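Local atomic coordinates of deoxyhypusine hydroxylase (Homo sapiens, PDB entry 4D50), a protein that catalyses the hydroxylation of deoxyhypusine to hypusine on the translation factor eIF5A, using molecular oxygen activated at a centre of two iron ions. Residues Leu58-Leu63 / Arg87-Val92; Leu209-Val214 / Cys237-Met242; Met242-Cys247 / Asp269-Val274. One frame throughout, in Å; residues are numbered along the deposited sequence. Where two conformers were deposited one is given.

Contact 1: Leu58-Leu63 / Arg87-Val92. With FE (Fe (III) ion), chain D; PER (peroxide ion), chain E.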
loop_
_atom_site.group_PDB
_atom_site.type_symbol
_atom_site.label_atom_id
_atom_site.label_comp_id
_atom_site.label_asym_id
_atom_site.label_seq_id
_atom_site.Cartn_x
_atom_site.Cartn_y
_atom_site.Cartn_z
ATOM N N LEU A 58 -1.585 5.502 10.123
ATOM C CA LEU A 58 -1.184 5.884 8.744
ATOM C C LEU A 58 0.341 5.774 8.577
ATOM O O LEU A 58 0.840 5.042 7.696
ATOM C CB LEU A 58 -1.620 7.290 8.359
ATOM C CG LEU A 58 -1.224 7.643 6.933
ATOM C CD1 LEU A 58 -1.989 6.807 5.913
ATOM C CD2 LEU A 58 -1.496 9.108 6.600
ATOM N N LEU A 59 1.077 6.417 9.471
ATOM C CA LEU A 59 2.531 6.347 9.326
ATOM C C LEU A 59 3.008 4.906 9.499
ATOM O O LEU A 59 3.760 4.403 8.698
ATOM C CB LEU A 59 3.224 7.302 10.306
ATOM C CG LEU A 59 4.744 7.312 10.156
ATOM C CD1 LEU A 59 5.276 7.779 8.823
ATOM C CD2 LEU A 59 5.296 8.217 11.307
ATOM N N LYS A 60 2.527 4.206 10.533
ATOM C CA LYS A 60 3.032 2.862 10.826
ATOM C C LYS A 60 2.807 1.846 9.697
ATOM O O LYS A 60 3.666 1.028 9.395
ATOM C CB LYS A 60 2.422 2.319 12.094
ATOM C CG LYS A 60 2.960 2.932 13.380
ATOM C CD LYS A 60 2.441 2.187 14.614
ATOM C CE LYS A 60 0.984 2.457 14.856
ATOM N NZ LYS A 60 0.481 1.959 16.154
ATOM N N HIS A 61 1.676 1.939 9.060
ATOM C CA HIS A 61 1.374 1.049 7.946
ATOM C C HIS A 61 2.212 1.390 6.716
ATOM O O HIS A 61 2.621 0.470 5.979
ATOM C CB HIS A 61 -0.131 0.973 7.725
ATOM C CG HIS A 61 -0.608 1.698 6.506
ATOM N ND1 HIS A 61 -0.478 3.057 6.345
ATOM C CD2 HIS A 61 -1.163 1.214 5.366
ATOM C CE1 HIS A 61 -1.023 3.396 5.172
ATOM N NE2 HIS A 61 -1.405 2.282 4.548
ATOM N N GLU A 62 2.594 2.657 6.545
ATOM C CA GLU A 62 3.524 3.047 5.437
ATOM C C GLU A 62 4.960 2.461 5.705
ATOM O O GLU A 62 5.712 2.068 4.789
ATOM C CB GLU A 62 3.570 4.539 5.323
ATOM C CG GLU A 62 3.624 5.121 3.923
ATOM C CD GLU A 62 2.279 5.009 3.223
ATOM O OE1 GLU A 62 1.243 5.417 3.783
ATOM O OE2 GLU A 62 2.273 4.377 2.156
ATOM N N LEU A 63 5.313 2.443 6.969
ATOM C CA LEU A 63 6.588 1.832 7.350
ATOM C C LEU A 63 6.590 0.439 6.852
ATOM O O LEU A 63 7.601 -0.070 6.327
ATOM C CB LEU A 63 6.815 1.820 8.844
ATOM C CG LEU A 63 6.680 3.141 9.611
ATOM C CD1 LEU A 63 6.776 2.859 11.080
ATOM C CD2 LEU A 63 7.759 4.079 9.193
ATOM N N ARG A 87 -2.217 -5.566 19.339
ATOM C CA ARG A 87 -2.538 -4.200 19.710
ATOM C C ARG A 87 -2.425 -3.259 18.477
ATOM O O ARG A 87 -3.115 -2.200 18.428
ATOM C CB ARG A 87 -1.624 -3.700 20.830
ATOM C CG ARG A 87 -1.575 -4.594 22.069
ATOM C CD ARG A 87 -0.133 -4.785 22.540
ATOM N NE ARG A 87 -0.078 -4.646 23.999
ATOM C CZ ARG A 87 0.345 -3.567 24.655
ATOM N NH1 ARG A 87 0.881 -2.520 24.017
ATOM N NH2 ARG A 87 0.311 -3.560 25.978
ATOM N N GLN A 88 -1.641 -3.643 17.465
ATOM C CA GLN A 88 -1.529 -2.805 16.247
ATOM C C GLN A 88 -2.875 -2.753 15.514
ATOM O O GLN A 88 -3.559 -3.758 15.478
ATOM C CB GLN A 88 -0.433 -3.334 15.294
ATOM C CG GLN A 88 0.984 -3.261 15.792
ATOM C CD GLN A 88 1.595 -1.879 15.778
ATOM O OE1 GLN A 88 2.743 -1.717 16.123
ATOM N NE2 GLN A 88 0.848 -0.901 15.371
ATOM N N GLU A 89 -3.240 -1.623 14.877
ATOM C CA GLU A 89 -4.502 -1.536 14.105
ATOM C C GLU A 89 -4.478 -2.598 13.011
ATOM O O GLU A 89 -3.400 -2.884 12.532
ATOM C CB GLU A 89 -4.649 -0.169 13.436
ATOM C CG GLU A 89 -4.670 1.052 14.401
ATOM C CD GLU A 89 -3.342 1.388 15.136
ATOM O OE1 GLU A 89 -2.185 0.873 14.864
ATOM O OE2 GLU A 89 -3.441 2.247 16.042
ATOM N N PRO A 90 -5.652 -3.092 12.569
ATOM C CA PRO A 90 -5.772 -4.022 11.420
ATOM C C PRO A 90 -4.973 -3.601 10.144
ATOM O O PRO A 90 -4.346 -4.425 9.470
ATOM C CB PRO A 90 -7.280 -3.995 11.114
ATOM C CG PRO A 90 -7.934 -3.677 12.414
ATOM C CD PRO A 90 -6.983 -2.775 13.146
ATOM N N MET A 91 -5.082 -2.336 9.817
ATOM C CA MET A 91 -4.420 -1.743 8.660
ATOM C C MET A 91 -2.894 -1.921 8.763
ATOM O O MET A 91 -2.202 -2.138 7.748
ATOM C CB MET A 91 -4.832 -0.271 8.629
ATOM C CG MET A 91 -4.017 0.724 7.876
ATOM S SD MET A 91 -4.901 2.286 8.141
ATOM C CE MET A 91 -3.953 3.296 7.025
ATOM N N VAL A 92 -2.385 -1.831 9.984
ATOM C CA VAL A 92 -0.984 -1.934 10.204
ATOM C C VAL A 92 -0.575 -3.431 10.096
ATOM O O VAL A 92 0.435 -3.773 9.464
ATOM C CB VAL A 92 -0.585 -1.319 11.553
ATOM C CG1 VAL A 92 0.835 -1.614 11.833
ATOM C CG2 VAL A 92 -0.756 0.217 11.486
HETATM FE FE FE D . -3.033 2.165 2.881
HETATM O O1 PER E . -3.700 -0.194 4.173
HETATM O O2 PER E . -4.539 1.093 4.040
HETATM O O HOH W 1 -1.505 3.750 16.999
HETATM O O HOH W 2 -2.127 0.245 1.804
HETATM O O HOH W 3 -1.667 3.227 1.589
#
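Buried packing of one helix against the start of another joins His61 and Lys60, on helix 57-70, to the turn that leads into helix 90-103, whose N-cap is Glu89. The contact has an iron-binding part and a charged part. In the first, and in the conformer described, one of two, the methyl CE of Met91 lies over one face of the His61 imidazole, 3.5 Å from the ring centroid and 10° off its normal, a CH-pi contact. The Met91 chain gets there by staying extended, with CG opposite the backbone N (chi1 160°). Leu58 CD1 meets the same methyl 4.2 Å away. The ring's rotation is fixed at both nitrogens: ND1 gives a hydrogen bond of 2.7 Å to Leu58 O, lying in the carbonyl plane on a lone pair, while NE2 binds the iron at 2.3 Å. Val92 CG2 fills the angle between Lys60 CB and His61 CB. In the charged part, the Lys60 chain bends at chi3 and brings NZ to Glu89 OE1, a 3.2 Å salt bridge on the syn lone pair, and a water bridges NZ to Glu89 OE2. His245 and Glu246 supply further ligands to this iron. A carbonyl-anchored histidine bound to iron beside a bridging peroxide is characteristic of the diiron centre that deoxyhypusine hydroxylase builds on a HEAT-repeat scaffold.

Contact 2: Leu209-Val214 / Cys237-Met242. With FE (Fe (III) ion), chain C; GAI (guanidine), chain H; PER (peroxide ion), chain E.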
loop_
_atom_site.group_PDB
_atom_site.type_symbol
_atom_site.label_atom_id
_atom_site.label_comp_id
_atom_site.label_asym_id
_atom_site.label_seq_id
_atom_site.Cartn_x
_atom_site.Cartn_y
_atom_site.Cartn_z
ATOM N N LEU A 209 -10.527 -5.145 2.427
ATOM C CA LEU A 209 -9.172 -5.300 1.837
ATOM C C LEU A 209 -9.220 -5.122 0.331
ATOM O O LEU A 209 -8.459 -4.310 -0.243
ATOM C CB LEU A 209 -8.584 -6.667 2.166
ATOM C CG LEU A 209 -7.077 -6.730 2.016
ATOM C CD1 LEU A 209 -6.354 -5.974 3.096
ATOM C CD2 LEU A 209 -6.604 -8.164 1.974
ATOM N N PHE A 210 -10.136 -5.861 -0.322
ATOM C CA PHE A 210 -10.344 -5.753 -1.766
ATOM C C PHE A 210 -10.600 -4.338 -2.241
ATOM O O PHE A 210 -9.914 -3.868 -3.189
ATOM C CB PHE A 210 -11.530 -6.645 -2.178
ATOM C CG PHE A 210 -11.919 -6.572 -3.659
ATOM C CD1 PHE A 210 -12.829 -5.609 -4.107
ATOM C CD2 PHE A 210 -11.413 -7.454 -4.586
ATOM C CE1 PHE A 210 -13.251 -5.579 -5.404
ATOM C CE2 PHE A 210 -11.753 -7.333 -5.953
ATOM C CZ PHE A 210 -12.684 -6.419 -6.335
ATOM N N ARG A 211 -11.520 -3.637 -1.593
ATOM C CA ARG A 211 -11.849 -2.252 -1.992
ATOM C C ARG A 211 -10.643 -1.335 -1.836
ATOM O O ARG A 211 -10.402 -0.420 -2.627
ATOM C CB ARG A 211 -13.004 -1.705 -1.155
ATOM C CG ARG A 211 -14.301 -2.359 -1.599
ATOM C CD ARG A 211 -15.548 -1.647 -1.083
ATOM N NE ARG A 211 -15.560 -1.451 0.330
ATOM C CZ ARG A 211 -15.978 -2.360 1.242
ATOM N NH1 ARG A 211 -16.333 -3.598 0.855
ATOM N NH2 ARG A 211 -16.015 -2.029 2.559
ATOM N N HIS A 212 -9.910 -1.521 -0.778
ATOM C CA HIS A 212 -8.757 -0.681 -0.555
ATOM C C HIS A 212 -7.737 -0.869 -1.645
ATOM O O HIS A 212 -7.111 0.077 -2.080
ATOM C CB HIS A 212 -8.243 -0.870 0.905
ATOM C CG HIS A 212 -6.863 -1.405 1.097
ATOM N ND1 HIS A 212 -6.557 -2.729 0.903
ATOM C CD2 HIS A 212 -5.750 -0.852 1.640
ATOM C CE1 HIS A 212 -5.283 -2.917 1.135
ATOM N NE2 HIS A 212 -4.782 -1.815 1.636
ATOM N N GLU A 213 -7.517 -2.125 -2.030
ATOM C CA GLU A 213 -6.624 -2.406 -3.113
ATOM C C GLU A 213 -7.054 -1.739 -4.391
ATOM O O GLU A 213 -6.199 -1.241 -5.151
ATOM C CB GLU A 213 -6.453 -3.926 -3.281
ATOM C CG GLU A 213 -5.222 -4.256 -4.061
ATOM C CD GLU A 213 -3.910 -3.973 -3.328
ATOM O OE1 GLU A 213 -3.820 -4.219 -2.106
ATOM O OE2 GLU A 213 -2.968 -3.515 -4.023
ATOM N N VAL A 214 -8.351 -1.795 -4.689
ATOM C CA VAL A 214 -8.901 -1.075 -5.856
ATOM C C VAL A 214 -8.513 0.384 -5.828
ATOM O O VAL A 214 -8.027 0.960 -6.833
ATOM C CB VAL A 214 -10.431 -1.265 -5.910
ATOM C CG1 VAL A 214 -11.080 -0.394 -6.999
ATOM C CG2 VAL A 214 -10.737 -2.721 -6.252
ATOM N N CYS A 237 -19.177 8.241 4.701
ATOM C CA CYS A 237 -18.825 8.068 6.139
ATOM C C CYS A 237 -19.039 6.639 6.620
ATOM O O CYS A 237 -18.434 6.274 7.597
ATOM C CB CYS A 237 -19.626 9.028 7.085
ATOM S SG CYS A 237 -21.458 8.707 7.218
ATOM N N THR A 238 -19.887 5.842 5.964
ATOM C CA THR A 238 -20.090 4.448 6.299
ATOM C C THR A 238 -18.958 3.522 5.801
ATOM O O THR A 238 -18.784 2.376 6.281
ATOM C CB THR A 238 -21.405 3.882 5.726
ATOM O OG1 THR A 238 -21.538 4.187 4.313
ATOM C CG2 THR A 238 -22.664 4.496 6.429
ATOM N N GLU A 239 -18.184 4.013 4.841
ATOM C CA GLU A 239 -17.087 3.220 4.302
ATOM C C GLU A 239 -15.974 2.992 5.328
ATOM O O GLU A 239 -15.688 3.811 6.177
ATOM C CB GLU A 239 -16.551 3.845 2.985
ATOM C CG GLU A 239 -15.471 2.992 2.281
ATOM C CD GLU A 239 -15.862 1.536 1.947
ATOM O OE1 GLU A 239 -15.623 0.621 2.776
ATOM O OE2 GLU A 239 -16.369 1.269 0.815
ATOM N N ASN A 240 -15.329 1.833 5.228
ATOM C CA ASN A 240 -14.220 1.507 6.107
ATOM C C ASN A 240 -13.085 2.550 6.012
ATOM O O ASN A 240 -12.769 2.991 4.915
ATOM C CB ASN A 240 -13.757 0.119 5.673
ATOM C CG ASN A 240 -12.635 -0.371 6.487
ATOM O OD1 ASN A 240 -11.545 0.125 6.393
ATOM N ND2 ASN A 240 -12.892 -1.323 7.332
ATOM N N PRO A 241 -12.553 3.041 7.155
ATOM C CA PRO A 241 -11.555 4.078 7.151
ATOM C C PRO A 241 -10.293 3.714 6.350
ATOM O O PRO A 241 -9.696 4.585 5.672
ATOM C CB PRO A 241 -11.192 4.280 8.630
ATOM C CG PRO A 241 -12.167 3.477 9.391
ATOM C CD PRO A 241 -13.105 2.774 8.496
ATOM N N MET A 242 -9.934 2.445 6.320
ATOM C CA MET A 242 -8.795 1.988 5.516
ATOM C C MET A 242 -9.063 2.187 4.008
ATOM O O MET A 242 -8.158 2.540 3.260
ATOM C CB MET A 242 -8.524 0.506 5.834
ATOM C CG MET A 242 -7.475 -0.157 4.998
ATOM S SD MET A 242 -7.253 -1.882 5.455
ATOM C CE MET A 242 -8.655 -2.501 4.535
HETATM FE FE FE C . -2.789 -1.587 2.693
HETATM C C GAI H . -16.978 0.747 8.626
HETATM N N1 GAI H . -16.127 0.546 9.520
HETATM N N2 GAI H . -17.159 -0.216 7.720
HETATM N N3 GAI H . -17.666 1.895 8.554
HETATM O O1 PER E . -3.700 -0.194 4.173
HETATM O O2 PER E . -4.539 1.093 4.040
HETATM O O HOH W 2 -2.127 0.245 1.804
HETATM O O HOH W 4 -1.875 -2.544 0.963
#
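Leu209 meets Met242 at the start of this contact, its backbone N 3.9 Å from the methyl CE in the methionine conformer described, one of two. Leu209 O takes two donors, Glu213 N of the helix and His212 ND1, the latter at 2.7 Å in the ring plane. Next, Arg211 reaches across to Glu239: NH2 holds OE1 at 2.7 Å on the syn lone pair, close to the guanidinium plane, while the bond from NE to OE2 is weak, bent to 127°. Glu239 OE1 also accepts from Asn240 N on its anti side, so the carboxylate ties the arginine to the turn, where Asn240 OD1 caps the helix through Met242 N. His212 follows, its NE2 on the second iron at 2.3 Å. Met242, extended through chi1 and chi2, carries its sulfur over one face of the ring, 4.4 Å from the centroid and toward the rim; the bend at chi3 (81°) turns CE toward Leu209. Met242 CG lies 3.3 Å from peroxide O2. Leu209 also packs on helix 121-140 and on Tyr181 of helix 177-190, His212 and Arg211 touch Val243 of helix 241-254, and His94 and Glu95 of helix 90-103 complete the protein ligands of the iron.

Contact 3: Met242-Cys247 / Asp269-Val274. With FE (Fe (III) ion), chain D; PER (peroxide ion), chain E.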
loop_
_atom_site.group_PDB
_atom_site.type_symbol
_atom_site.label_atom_id
_atom_site.label_comp_id
_atom_site.label_asym_id
_atom_site.label_seq_id
_atom_site.Cartn_x
_atom_site.Cartn_y
_atom_site.Cartn_z
ATOM N N MET A 242 -9.934 2.445 6.320
ATOM C CA MET A 242 -8.795 1.988 5.516
ATOM C C MET A 242 -9.063 2.187 4.008
ATOM O O MET A 242 -8.158 2.540 3.260
ATOM C CB MET A 242 -8.524 0.506 5.834
ATOM C CG MET A 242 -7.475 -0.157 4.998
ATOM S SD MET A 242 -7.253 -1.882 5.455
ATOM C CE MET A 242 -8.655 -2.501 4.535
ATOM N N VAL A 243 -10.299 1.953 3.573
ATOM C CA VAL A 243 -10.700 2.185 2.179
ATOM C C VAL A 243 -10.771 3.710 1.869
ATOM O O VAL A 243 -10.257 4.192 0.822
ATOM C CB VAL A 243 -12.100 1.630 1.860
ATOM C CG1 VAL A 243 -12.498 1.957 0.451
ATOM C CG2 VAL A 243 -12.109 0.070 2.082
ATOM N N ARG A 244 -11.353 4.432 2.798
ATOM C CA ARG A 244 -11.444 5.867 2.566
ATOM C C ARG A 244 -10.062 6.522 2.514
ATOM O O ARG A 244 -9.790 7.363 1.655
ATOM C CB ARG A 244 -12.318 6.549 3.586
ATOM C CG ARG A 244 -13.779 6.054 3.673
ATOM C CD ARG A 244 -14.486 6.653 4.898
ATOM N NE ARG A 244 -14.557 8.075 4.665
ATOM C CZ ARG A 244 -14.503 9.020 5.593
ATOM N NH1 ARG A 244 -14.320 8.729 6.873
ATOM N NH2 ARG A 244 -14.495 10.242 5.165
ATOM N N HIS A 245 -9.173 6.091 3.388
ATOM C CA HIS A 245 -7.742 6.551 3.313
ATOM C C HIS A 245 -7.067 6.244 1.979
ATOM O O HIS A 245 -6.374 7.112 1.408
ATOM C CB HIS A 245 -6.911 6.008 4.474
ATOM C CG HIS A 245 -5.656 5.360 4.037
ATOM N ND1 HIS A 245 -4.543 6.099 3.697
ATOM C CD2 HIS A 245 -5.295 4.059 3.959
ATOM C CE1 HIS A 245 -3.587 5.275 3.321
ATOM N NE2 HIS A 245 -3.981 4.036 3.554
ATOM N N GLU A 246 -7.281 5.031 1.425
ATOM C CA GLU A 246 -6.638 4.667 0.204
ATOM C C GLU A 246 -7.161 5.507 -0.971
ATOM O O GLU A 246 -6.375 5.911 -1.836
ATOM C CB GLU A 246 -6.815 3.141 -0.032
ATOM C CG GLU A 246 -5.638 2.499 -0.715
ATOM C CD GLU A 246 -4.373 2.596 0.081
ATOM O OE1 GLU A 246 -4.317 2.142 1.222
ATOM O OE2 GLU A 246 -3.424 3.183 -0.474
ATOM N N CYS A 247 -8.455 5.780 -0.931
ATOM C CA CYS A 247 -9.154 6.645 -1.902
ATOM C C CYS A 247 -8.617 8.078 -1.822
ATOM O O CYS A 247 -8.317 8.685 -2.828
ATOM C CB CYS A 247 -10.656 6.554 -1.733
ATOM S SG CYS A 247 -11.298 4.982 -2.334
ATOM N N ASP A 269 -11.943 15.418 8.913
ATOM C CA ASP A 269 -12.709 14.199 9.130
ATOM C C ASP A 269 -12.461 13.650 10.521
ATOM O O ASP A 269 -11.382 13.728 11.044
ATOM C CB ASP A 269 -12.292 13.100 8.096
ATOM C CG ASP A 269 -13.310 12.032 7.955
ATOM O OD1 ASP A 269 -14.369 12.285 7.293
ATOM O OD2 ASP A 269 -13.135 10.924 8.542
ATOM N N PRO A 270 -13.463 13.024 11.112
ATOM C CA PRO A 270 -13.218 12.411 12.431
ATOM C C PRO A 270 -12.241 11.253 12.468
ATOM O O PRO A 270 -11.792 10.886 13.536
ATOM C CB PRO A 270 -14.626 11.976 12.889
ATOM C CG PRO A 270 -15.471 11.987 11.632
ATOM C CD PRO A 270 -14.863 12.954 10.685
ATOM N N GLU A 271 -11.977 10.605 11.334
ATOM C CA GLU A 271 -11.098 9.429 11.293
ATOM C C GLU A 271 -9.706 9.968 11.057
ATOM O O GLU A 271 -9.409 10.656 10.051
ATOM C CB GLU A 271 -11.553 8.486 10.174
ATOM C CG GLU A 271 -12.858 7.792 10.502
ATOM C CD GLU A 271 -12.714 6.760 11.596
ATOM O OE1 GLU A 271 -11.555 6.312 11.903
ATOM O OE2 GLU A 271 -13.736 6.410 12.190
ATOM N N ARG A 272 -8.871 9.753 12.046
ATOM C CA ARG A 272 -7.502 10.209 11.999
ATOM C C ARG A 272 -6.798 9.715 10.784
ATOM O O ARG A 272 -6.068 10.488 10.171
ATOM C CB ARG A 272 -6.724 9.700 13.234
ATOM C CG ARG A 272 -5.327 10.272 13.258
ATOM C CD ARG A 272 -4.742 10.076 14.650
ATOM N NE ARG A 272 -3.371 10.494 14.661
ATOM C CZ ARG A 272 -2.551 10.336 15.709
ATOM N NH1 ARG A 272 -3.011 9.828 16.826
ATOM N NH2 ARG A 272 -1.298 10.712 15.623
ATOM N N VAL A 273 -7.006 8.461 10.373
ATOM C CA VAL A 273 -6.309 7.952 9.207
ATOM C C VAL A 273 -6.725 8.727 7.918
ATOM O O VAL A 273 -5.904 9.013 7.031
ATOM C CB VAL A 273 -6.527 6.440 9.033
ATOM C CG1 VAL A 273 -5.586 5.908 7.977
ATOM C CG2 VAL A 273 -6.291 5.695 10.357
ATOM N N VAL A 274 -7.993 9.090 7.832
ATOM C CA VAL A 274 -8.501 9.906 6.757
ATOM C C VAL A 274 -8.033 11.355 6.788
ATOM O O VAL A 274 -7.503 11.872 5.771
ATOM C CB VAL A 274 -10.062 9.846 6.697
ATOM C CG1 VAL A 274 -10.596 10.791 5.612
ATOM C CG2 VAL A 274 -10.484 8.405 6.426
HETATM FE FE FE D . -3.033 2.165 2.881
HETATM O O1 PER E . -3.700 -0.194 4.173
HETATM O O2 PER E . -4.539 1.093 4.040
HETATM O O HOH W 3 -1.667 3.227 1.589
HETATM O O HOH W 2 -2.127 0.245 1.804
#
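His245 and Val273 meet beside the iron, with Val273 CG1, in the one of its two conformers described, 3.7 Å from His245 CB. The imidazole binds the metal through NE2 at 2.2 Å, and peroxide O2 lies at the ring's edge, in its plane. The next residue, Glu246, adds OE1 at 2.1 Å, and its other oxygen, OE2, accepts from a water that is itself an iron ligand; His61 is the third protein ligand. One step outward, Ser277 on helix 272-289 hydrogen-bonds His245 ND1 and so helps to set the rotation of the ring. Farther out still, Arg244 carries the link to the turn before that helix. Its chain leaves with CG opposite the carbonyl carbon (chi1 -59°) and bends at chi3, which puts the guanidinium end-on to Asp269. NH2 reaches OD1 at 3.0 Å in a nearly straight bond of 172° that comes from above the carboxylate plane; NH1 reaches OD2, also at 3.0 Å. The two planes stand 57° apart, a twisted rather than flat pairing. Val274 CG2 lies over one face of the guanidinium, and NH2 has a further acceptor in Leu234 O. The bond from Glu271 N to Asp269 OD2 makes an Asx turn; NH1 reaches OD2 from the opposite face. In place of Asp269, an alanine is likely to leave the Arg244 charge without its mate and Glu271 N without its side-chain acceptor. The chemistry thus implies a division: metal ligation on the inner side, a salt bridge at the outer turn.

How the contacts relate
All three contacts set a helix against the turn that opens the helix but one after it, yet they serve different ends. Contacts 1 and 2 are buried; contact 3 is partly so. Contacts 1 and 3 share one iron, where the His61 and His245 rings meet nearly at right angles. Contact 2 serves the other iron, and the peroxide touches all three. Contacts 2 and 3 both use helix 241-254 and share Met242. Each contact pairs a basic residue with an acid from the turn, lysine in contact 1 and arginine in the others. A methionine covers the histidine in contacts 1 and 2, a valine packs beside it in contact 3, where serine replaces the carbonyl anchor.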